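Local coordinates for protein putative endo-1,4-beta-xylanase (Bacteroides thetaiotaomicron VPI-5482, PDB 5MSX) that probably hydrolyses glycosidic bonds in plant pectin as a family 43 glycoside hydrolase, and binds calcium, at residues 252-264 with 271-283. Residues are numbered along the deposited sequence; the frame is centred on the assembly and turned at random.
Sequences ERGIFGPGHGCVF and NYYFAYLEFGRRS. With CA (calcium ion), chain S; EDO (1,2-ethanediol), chain B.
Ile255 lays CG2 across the side chains of Tyr276 and Glu278, meeting each at about a right angle. The backbone N of Phe256 gives an almost straight bond (177°) to Glu278 OE1, 2.9 Å away, on the anti side and somewhat out of the carboxylate plane. Glu278 gets there by a bend at chi2 (-92°), and its OE2 takes the N-H of Gly280 from above that plane. OE1 also forms a salt bridge with Arg349; an alanine in place of the glutamate would probably deprive the N-H groups of Phe256 and Gly280 of this carboxylate and the arginine of its salt-bridge mate. Phe256 O accepts from Phe279 N at 2.9 Å. Pro258, at the centre of an inverse gamma turn, sets CB 3.6 Å from Tyr276 CD2. The chain turns a corner at His260, whose NE2 binds calcium in the ring plane at 2.7 Å; the imidazole also lies against Asp36 and Asp154, predicted catalytic base and pKa modulator of the family 43 five-bladed beta-propeller. Two calcium-bound waters donate to Gly261 O. From here strands 261-264 and 272-278 form an antiparallel hairpin, extended by strand 287-293. Cys262 and Ala275 exchange backbone bonds, and Cys262 SG lies 3.9 Å from Ala275 CB. Val263 CG1 reaches the edge of the Tyr272 ring. Phe264 CG sits between backbone N and carbonyl carbon (chi1 73°), turning the ring toward strand 272-278, where Tyr273 CB lies over one face, 3.9 Å from the centroid.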
ATOM      1  N   GLU C 252       3.586  47.972  -9.953  1.00 25.02           N
ATOM      2  CA  GLU C 252       3.442  48.910  -8.830  1.00 27.01           C
ATOM      3  C   GLU C 252       4.103  48.437  -7.525  1.00 29.41           C
ATOM      4  O   GLU C 252       4.729  49.227  -6.829  1.00 31.47           O
ATOM      5  CB  GLU C 252       1.959  49.177  -8.550  1.00 26.01           C
ATOM      6  N   ARG C 253       3.934  47.161  -7.180  1.00 27.22           N
ATOM      7  CA  ARG C 253       4.563  46.584  -5.988  1.00 24.99           C
ATOM      8  C   ARG C 253       5.941  46.010  -6.233  1.00 22.11           C
ATOM      9  O   ARG C 253       6.595  45.585  -5.302  1.00 22.29           O
ATOM     10  CB  ARG C 253       3.660  45.528  -5.349  1.00 26.68           C
ATOM     11  CG  ARG C 253       2.409  46.150  -4.748  1.00 29.12           C
ATOM     12  CD  ARG C 253       1.525  45.134  -4.065  1.00 30.70           C
ATOM     13  NE  ARG C 253       0.146  45.617  -4.026  1.00 34.29           N
ATOM     14  CZ  ARG C 253      -0.954  44.865  -3.922  1.00 36.16           C
ATOM     15  NH1 ARG C 253      -0.901  43.537  -3.858  1.00 35.15           N
ATOM     16  NH2 ARG C 253      -2.148  45.460  -3.906  1.00 37.76           N
ATOM     17  N   GLY C 254       6.422  46.029  -7.456  1.00 20.14           N
ATOM     18  CA  GLY C 254       7.770  45.498  -7.746  1.00 19.76           C
ATOM     19  C   GLY C 254       7.863  43.973  -7.543  1.00 19.82           C
ATOM     20  O   GLY C 254       8.844  43.479  -6.958  1.00 17.54           O
ATOM     21  N   ILE C 255       6.843  43.240  -8.014  1.00 18.75           N
ATOM     22  CA  ILE C 255       6.796  41.768  -7.891  1.00 19.30           C
ATOM     23  C   ILE C 255       6.709  41.150  -9.275  1.00 18.87           C
ATOM     24  O   ILE C 255       5.681  41.255  -9.931  1.00 19.46           O
ATOM     25  CB  ILE C 255       5.639  41.309  -6.980  1.00 20.12           C
ATOM     26  CG1 ILE C 255       5.885  41.843  -5.554  1.00 20.78           C
ATOM     27  CG2 ILE C 255       5.512  39.769  -6.960  1.00 20.27           C
ATOM     28  CD1 ILE C 255       4.653  41.844  -4.674  1.00 22.57           C
ATOM     29  N   PHE C 256       7.810  40.536  -9.711  1.00 17.73           N
ATOM     30  CA  PHE C 256       7.993  40.079 -11.085  1.00 17.54           C
ATOM     31  C   PHE C 256       7.988  38.549 -11.200  1.00 17.18           C
ATOM     32  O   PHE C 256       8.713  37.858 -10.474  1.00 15.34           O
ATOM     33  CB  PHE C 256       9.328  40.615 -11.624  1.00 19.29           C
ATOM     34  CG  PHE C 256       9.362  42.111 -11.771  1.00 20.41           C
ATOM     35  CD1 PHE C 256       9.759  42.921 -10.712  1.00 20.80           C
ATOM     36  CD2 PHE C 256       8.981  42.712 -12.966  1.00 21.26           C
ATOM     37  CE1 PHE C 256       9.784  44.309 -10.845  1.00 21.76           C
ATOM     38  CE2 PHE C 256       8.995  44.099 -13.103  1.00 22.39           C
ATOM     39  CZ  PHE C 256       9.413  44.896 -12.049  1.00 22.30           C
ATOM     40  N   GLY C 257       7.177  38.037 -12.121  1.00 16.85           N
ATOM     41  CA  GLY C 257       7.243  36.639 -12.528  1.00 16.30           C
ATOM     42  C   GLY C 257       6.891  35.699 -11.389  1.00 15.76           C
ATOM     43  O   GLY C 257       7.731  34.892 -10.993  1.00 15.20           O
ATOM     44  N   PRO C 258       5.662  35.828 -10.832  1.00 16.35           N
ATOM     45  CA  PRO C 258       5.175  34.953  -9.766  1.00 16.03           C
ATOM     46  C   PRO C 258       4.832  33.556 -10.253  1.00 15.96           C
ATOM     47  O   PRO C 258       3.664  33.242 -10.552  1.00 16.91           O
ATOM     48  CB  PRO C 258       3.938  35.684  -9.235  1.00 16.09           C
ATOM     49  CG  PRO C 258       3.432  36.406 -10.392  1.00 16.01           C
ATOM     50  CD  PRO C 258       4.672  36.882 -11.131  1.00 15.89           C
ATOM     51  N   GLY C 259       5.859  32.710 -10.301  1.00 15.89           N
ATOM     52  CA  GLY C 259       5.728  31.364 -10.847  1.00 15.67           C
ATOM     53  C   GLY C 259       5.806  30.191  -9.884  1.00 15.04           C
ATOM     54  O   GLY C 259       5.441  30.275  -8.728  1.00 14.66           O
ATOM     55  N   HIS C 260       6.321  29.096 -10.424  1.00 15.15           N
ATOM     56  CA  HIS C 260       6.220  27.771  -9.857  1.00 14.68           C
ATOM     57  C   HIS C 260       6.300  27.778  -8.322  1.00 14.23           C
ATOM     58  O   HIS C 260       7.349  28.138  -7.731  1.00 13.06           O
ATOM     59  CB  HIS C 260       7.321  26.920 -10.460  1.00 15.36           C
ATOM     60  CG  HIS C 260       7.231  25.466 -10.141  1.00 15.61           C
ATOM     61  ND1 HIS C 260       7.958  24.528 -10.844  1.00 15.60           N
ATOM     62  CD2 HIS C 260       6.554  24.783  -9.181  1.00 15.66           C
ATOM     63  CE1 HIS C 260       7.735  23.330 -10.331  1.00 15.72           C
ATOM     64  NE2 HIS C 260       6.868  23.458  -9.337  1.00 15.88           N
ATOM     65  N   GLY C 261       5.156  27.433  -7.713  1.00 13.83           N
ATOM     66  CA  GLY C 261       5.056  27.218  -6.278  1.00 14.74           C
ATOM     67  C   GLY C 261       4.034  26.170  -5.919  1.00 15.32           C
ATOM     68  O   GLY C 261       4.017  25.101  -6.524  1.00 15.37           O
ATOM     69  N   CYS C 262       3.195  26.447  -4.923  1.00 16.01           N
ATOM     70  CA  CYS C 262       2.192  25.465  -4.500  1.00 15.94           C
ATOM     71  C   CYS C 262       1.009  26.184  -3.881  1.00 16.15           C
ATOM     72  O   CYS C 262       1.043  27.417  -3.692  1.00 15.59           O
ATOM     73  CB  CYS C 262       2.767  24.479  -3.496  1.00 16.46           C
ATOM     74  SG  CYS C 262       3.229  25.282  -1.942  1.00 20.38           S
ATOM     75  N   VAL C 263      -0.020  25.398  -3.590  1.00 16.12           N
ATOM     76  CA  VAL C 263      -1.156  25.766  -2.748  1.00 16.79           C
ATOM     77  C   VAL C 263      -1.215  24.835  -1.541  1.00 17.65           C
ATOM     78  O   VAL C 263      -0.972  23.636  -1.640  1.00 16.89           O
ATOM     79  CB  VAL C 263      -2.509  25.771  -3.532  1.00 15.87           C
ATOM     80  CG1 VAL C 263      -3.725  25.939  -2.607  1.00 15.59           C
ATOM     81  CG2 VAL C 263      -2.492  26.898  -4.562  1.00 16.05           C
ATOM     82  N   PHE C 264      -1.520  25.408  -0.382  1.00 18.67           N
ATOM     83  CA  PHE C 264      -1.702  24.631   0.822  1.00 20.08           C
ATOM     84  C   PHE C 264      -2.714  25.297   1.773  1.00 19.63           C
ATOM     85  O   PHE C 264      -2.993  26.487   1.674  1.00 18.80           O
ATOM     86  CB  PHE C 264      -0.352  24.381   1.535  1.00 20.66           C
ATOM     87  CG  PHE C 264       0.200  25.591   2.211  1.00 22.12           C
ATOM     88  CD1 PHE C 264       0.943  26.509   1.508  1.00 24.15           C
ATOM     89  CD2 PHE C 264      -0.068  25.827   3.563  1.00 24.66           C
ATOM     90  CE1 PHE C 264       1.443  27.654   2.137  1.00 26.12           C
ATOM     91  CE2 PHE C 264       0.402  26.967   4.207  1.00 24.75           C
ATOM     92  CZ  PHE C 264       1.162  27.882   3.495  1.00 25.89           C
ATOM     93  N   ASN C 271      -8.367  27.971   5.317  1.00 24.32           N
ATOM     94  CA  ASN C 271      -7.523  29.106   4.992  1.00 24.39           C
ATOM     95  C   ASN C 271      -6.532  28.590   3.996  1.00 21.73           C
ATOM     96  O   ASN C 271      -5.684  27.772   4.348  1.00 21.19           O
ATOM     97  CB  ASN C 271      -6.828  29.654   6.237  1.00 25.93           C
ATOM     98  CG  ASN C 271      -7.812  30.053   7.323  1.00 28.79           C
ATOM     99  OD1 ASN C 271      -7.589  29.769   8.501  1.00 33.23           O
ATOM    100  ND2 ASN C 271      -8.909  30.699   6.935  1.00 27.98           N
ATOM    101  N   TYR C 272      -6.678  29.006   2.743  1.00 19.71           N
ATOM    102  CA  TYR C 272      -5.743  28.582   1.699  1.00 18.89           C
ATOM    103  C   TYR C 272      -4.689  29.677   1.478  1.00 17.80           C
ATOM    104  O   TYR C 272      -4.964  30.868   1.672  1.00 15.89           O
ATOM    105  CB  TYR C 272      -6.496  28.269   0.404  1.00 18.62           C
ATOM    106  CG  TYR C 272      -7.195  26.949   0.419  1.00 18.51           C
ATOM    107  CD1 TYR C 272      -8.315  26.741   1.224  1.00 18.97           C
ATOM    108  CD2 TYR C 272      -6.718  25.876  -0.320  1.00 18.29           C
ATOM    109  CE1 TYR C 272      -8.963  25.516   1.252  1.00 18.23           C
ATOM    110  CE2 TYR C 272      -7.356  24.647  -0.290  1.00 17.86           C
ATOM    111  CZ  TYR C 272      -8.468  24.475   0.495  1.00 17.99           C
ATOM    112  OH  TYR C 272      -9.091  23.257   0.536  1.00 19.27           O
ATOM    113  N   TYR C 273      -3.491  29.229   1.093  1.00 17.71           N
ATOM    114  CA  TYR C 273      -2.330  30.074   0.804  1.00 17.91           C
ATOM    115  C   TYR C 273      -1.697  29.640  -0.513  1.00 17.20           C
ATOM    116  O   TYR C 273      -1.758  28.476  -0.885  1.00 16.72           O
ATOM    117  CB  TYR C 273      -1.286  29.974   1.939  1.00 19.03           C
ATOM    118  CG  TYR C 273      -1.852  30.458   3.242  1.00 20.78           C
ATOM    119  CD1 TYR C 273      -1.831  31.813   3.588  1.00 21.37           C
ATOM    120  CD2 TYR C 273      -2.497  29.570   4.090  1.00 22.79           C
ATOM    121  CE1 TYR C 273      -2.408  32.254   4.776  1.00 22.85           C
ATOM    122  CE2 TYR C 273      -3.061  29.993   5.283  1.00 23.84           C
ATOM    123  CZ  TYR C 273      -3.021  31.328   5.616  1.00 23.79           C
ATOM    124  OH  TYR C 273      -3.625  31.705   6.789  1.00 27.20           O
ATOM    125  N   PHE C 274      -1.092  30.607  -1.180  1.00 17.20           N
ATOM    126  CA  PHE C 274      -0.402  30.453  -2.469  1.00 17.27           C
ATOM    127  C   PHE C 274       1.068  30.831  -2.235  1.00 16.72           C
ATOM    128  O   PHE C 274       1.360  31.939  -1.775  1.00 16.13           O
ATOM    129  CB  PHE C 274      -1.057  31.384  -3.500  1.00 16.83           C
ATOM    130  CG  PHE C 274      -0.362  31.428  -4.824  1.00 17.40           C
ATOM    131  CD1 PHE C 274      -0.353  30.296  -5.673  1.00 18.11           C
ATOM    132  CD2 PHE C 274       0.269  32.591  -5.255  1.00 16.58           C
ATOM    133  CE1 PHE C 274       0.264  30.346  -6.914  1.00 18.36           C
ATOM    134  CE2 PHE C 274       0.894  32.645  -6.507  1.00 17.20           C
ATOM    135  CZ  PHE C 274       0.901  31.535  -7.332  1.00 17.46           C
ATOM    136  N   ALA C 275       1.976  29.906  -2.512  1.00 15.72           N
ATOM    137  CA  ALA C 275       3.409  30.168  -2.438  1.00 15.75           C
ATOM    138  C   ALA C 275       3.911  30.245  -3.834  1.00 16.67           C
ATOM    139  O   ALA C 275       3.472  29.467  -4.683  1.00 18.25           O
ATOM    140  CB  ALA C 275       4.108  29.053  -1.733  1.00 15.83           C
ATOM    141  N   TYR C 276       4.845  31.160  -4.089  1.00 16.56           N
ATOM    142  CA  TYR C 276       5.372  31.343  -5.443  1.00 17.02           C
ATOM    143  C   TYR C 276       6.832  31.801  -5.429  1.00 15.87           C
ATOM    144  O   TYR C 276       7.289  32.465  -4.513  1.00 14.19           O
ATOM    145  CB  TYR C 276       4.522  32.339  -6.219  1.00 16.79           C
ATOM    146  CG  TYR C 276       4.439  33.703  -5.558  1.00 18.01           C
ATOM    147  CD1 TYR C 276       3.552  33.936  -4.511  1.00 18.05           C
ATOM    148  CD2 TYR C 276       5.251  34.762  -5.970  1.00 17.95           C
ATOM    149  CE1 TYR C 276       3.480  35.187  -3.903  1.00 18.57           C
ATOM    150  CE2 TYR C 276       5.186  36.001  -5.352  1.00 18.51           C
ATOM    151  CZ  TYR C 276       4.297  36.211  -4.326  1.00 18.18           C
ATOM    152  OH  TYR C 276       4.213  37.455  -3.710  1.00 19.49           O
ATOM    153  N   LEU C 277       7.552  31.438  -6.471  1.00 15.38           N
ATOM    154  CA  LEU C 277       8.877  32.009  -6.679  1.00 15.59           C
ATOM    155  C   LEU C 277       8.711  33.393  -7.291  1.00 16.20           C
ATOM    156  O   LEU C 277       7.655  33.695  -7.878  1.00 14.66           O
ATOM    157  CB  LEU C 277       9.739  31.083  -7.559  1.00 15.89           C
ATOM    158  CG  LEU C 277       9.388  31.001  -9.040  1.00 16.18           C
ATOM    159  CD1 LEU C 277       9.901  32.199  -9.849  1.00 16.59           C
ATOM    160  CD2 LEU C 277       9.943  29.693  -9.638  1.00 16.81           C
ATOM    161  N   GLU C 278       9.780  34.205  -7.182  1.00 16.25           N
ATOM    162  CA  GLU C 278       9.813  35.552  -7.713  1.00 16.21           C
ATOM    163  C   GLU C 278      11.145  35.710  -8.454  1.00 15.83           C
ATOM    164  O   GLU C 278      12.132  35.055  -8.096  1.00 15.87           O
ATOM    165  CB  GLU C 278       9.622  36.590  -6.591  1.00 17.40           C
ATOM    166  CG  GLU C 278       9.173  37.996  -7.058  1.00 17.85           C
ATOM    167  CD  GLU C 278      10.336  38.975  -7.334  1.00 18.46           C
ATOM    168  OE1 GLU C 278      10.048  40.103  -7.855  1.00 17.94           O
ATOM    169  OE2 GLU C 278      11.534  38.634  -7.024  1.00 18.01           O
ATOM    170  N   PHE C 279      11.127  36.482  -9.540  1.00 15.15           N
ATOM    171  CA  PHE C 279      12.300  36.675 -10.442  1.00 16.70           C
ATOM    172  C   PHE C 279      13.649  36.894  -9.715  1.00 16.04           C
ATOM    173  O   PHE C 279      14.686  36.373 -10.129  1.00 15.90           O
ATOM    174  CB  PHE C 279      12.024  37.829 -11.434  1.00 17.82           C
ATOM    175  CG  PHE C 279      13.172  38.104 -12.378  1.00 18.97           C
ATOM    176  CD1 PHE C 279      13.416  37.260 -13.462  1.00 18.78           C
ATOM    177  CD2 PHE C 279      14.011  39.201 -12.175  1.00 20.25           C
ATOM    178  CE1 PHE C 279      14.463  37.509 -14.325  1.00 20.91           C
ATOM    179  CE2 PHE C 279      15.070  39.452 -13.038  1.00 21.64           C
ATOM    180  CZ  PHE C 279      15.295  38.610 -14.118  1.00 21.23           C
ATOM    181  N   GLY C 280      13.614  37.649  -8.624  1.00 16.52           N
ATOM    182  CA  GLY C 280      14.751  37.819  -7.763  1.00 17.24           C
ATOM    183  C   GLY C 280      15.909  38.522  -8.441  1.00 18.43           C
ATOM    184  O   GLY C 280      15.727  39.585  -9.067  1.00 18.14           O
ATOM    185  N   ARG C 281      17.091  37.920  -8.322  1.00 17.69           N
ATOM    186  CA  ARG C 281      18.300  38.493  -8.878  1.00 18.98           C
ATOM    187  C   ARG C 281      18.645  37.876 -10.230  1.00 19.18           C
ATOM    188  O   ARG C 281      19.831  37.880 -10.604  1.00 19.18           O
ATOM    189  CB  ARG C 281      19.474  38.341  -7.902  1.00 19.40           C
ATOM    190  CG  ARG C 281      19.338  39.123  -6.608  1.00 20.06           C
ATOM    191  CD  ARG C 281      18.442  38.422  -5.591  1.00 20.09           C
ATOM    192  NE  ARG C 281      18.675  38.896  -4.239  1.00 20.69           N
ATOM    193  CZ  ARG C 281      17.833  38.715  -3.219  1.00 21.95           C
ATOM    194  NH1 ARG C 281      16.706  38.017  -3.361  1.00 22.52           N
ATOM    195  NH2 ARG C 281      18.128  39.219  -2.033  1.00 22.80           N
ATOM    196  N   ARG C 282      17.619  37.363 -10.937  1.00 19.01           N
ATOM    197  CA  ARG C 282      17.714  36.732 -12.270  1.00 20.95           C
ATOM    198  C   ARG C 282      18.235  35.291 -12.195  1.00 19.94           C
ATOM    199  O   ARG C 282      18.876  34.920 -11.231  1.00 19.19           O
ATOM    200  CB  ARG C 282      18.555  37.586 -13.290  1.00 21.86           C
ATOM    201  CG  ARG C 282      19.965  37.073 -13.611  1.00 22.62           C
ATOM    202  CD  ARG C 282      20.808  38.131 -14.303  1.00 23.63           C
ATOM    203  NE  ARG C 282      20.177  38.627 -15.531  1.00 23.22           N
ATOM    204  CZ  ARG C 282      20.339  38.099 -16.742  1.00 25.31           C
ATOM    205  NH1 ARG C 282      19.725  38.641 -17.795  1.00 25.55           N
ATOM    206  NH2 ARG C 282      21.118  37.035 -16.933  1.00 25.35           N
ATOM    207  N   SER C 283      17.986  34.532 -13.264  1.00 21.80           N
ATOM    208  CA  SER C 283      18.419  33.130 -13.390  1.00 22.94           C
ATOM    209  C   SER C 283      17.968  32.361 -12.125  1.00 22.28           C
ATOM    210  O   SER C 283      16.838  32.563 -11.638  1.00 21.21           O
ATOM    211  CB  SER C 283      19.945  33.086 -13.652  1.00 23.66           C
ATOM    212  OG  SER C 283      20.428  31.757 -13.809  1.00 24.79           O
TER
HETATM  213 CA    CA S 501       5.687  21.473  -7.930  1.00 14.04          CA
HETATM  214  C1  EDO B 513      -4.280  29.606  10.992  1.00 52.58           C
HETATM  215  O1  EDO B 513      -3.730  28.464  10.301  1.00 49.67           O
HETATM  216  C2  EDO B 513      -4.473  30.752  10.001  1.00 50.53           C
HETATM  217  O2  EDO B 513      -4.704  30.212   8.680  1.00 46.25           O
HETATM  218  O   HOH W   1       5.426  22.519  -5.860  1.00 15.71           O
HETATM  219  O   HOH W   2       3.792  22.845  -8.137  1.00 15.93           O
HETATM  220  O   HOH W   3       4.526  19.569  -6.996  1.00 11.42           O
HETATM  221  O   HOH W   4       7.079  19.463  -8.688  1.00 13.57           O
HETATM  222  O   HOH W   5       7.941  21.490  -6.868  1.00 13.13           O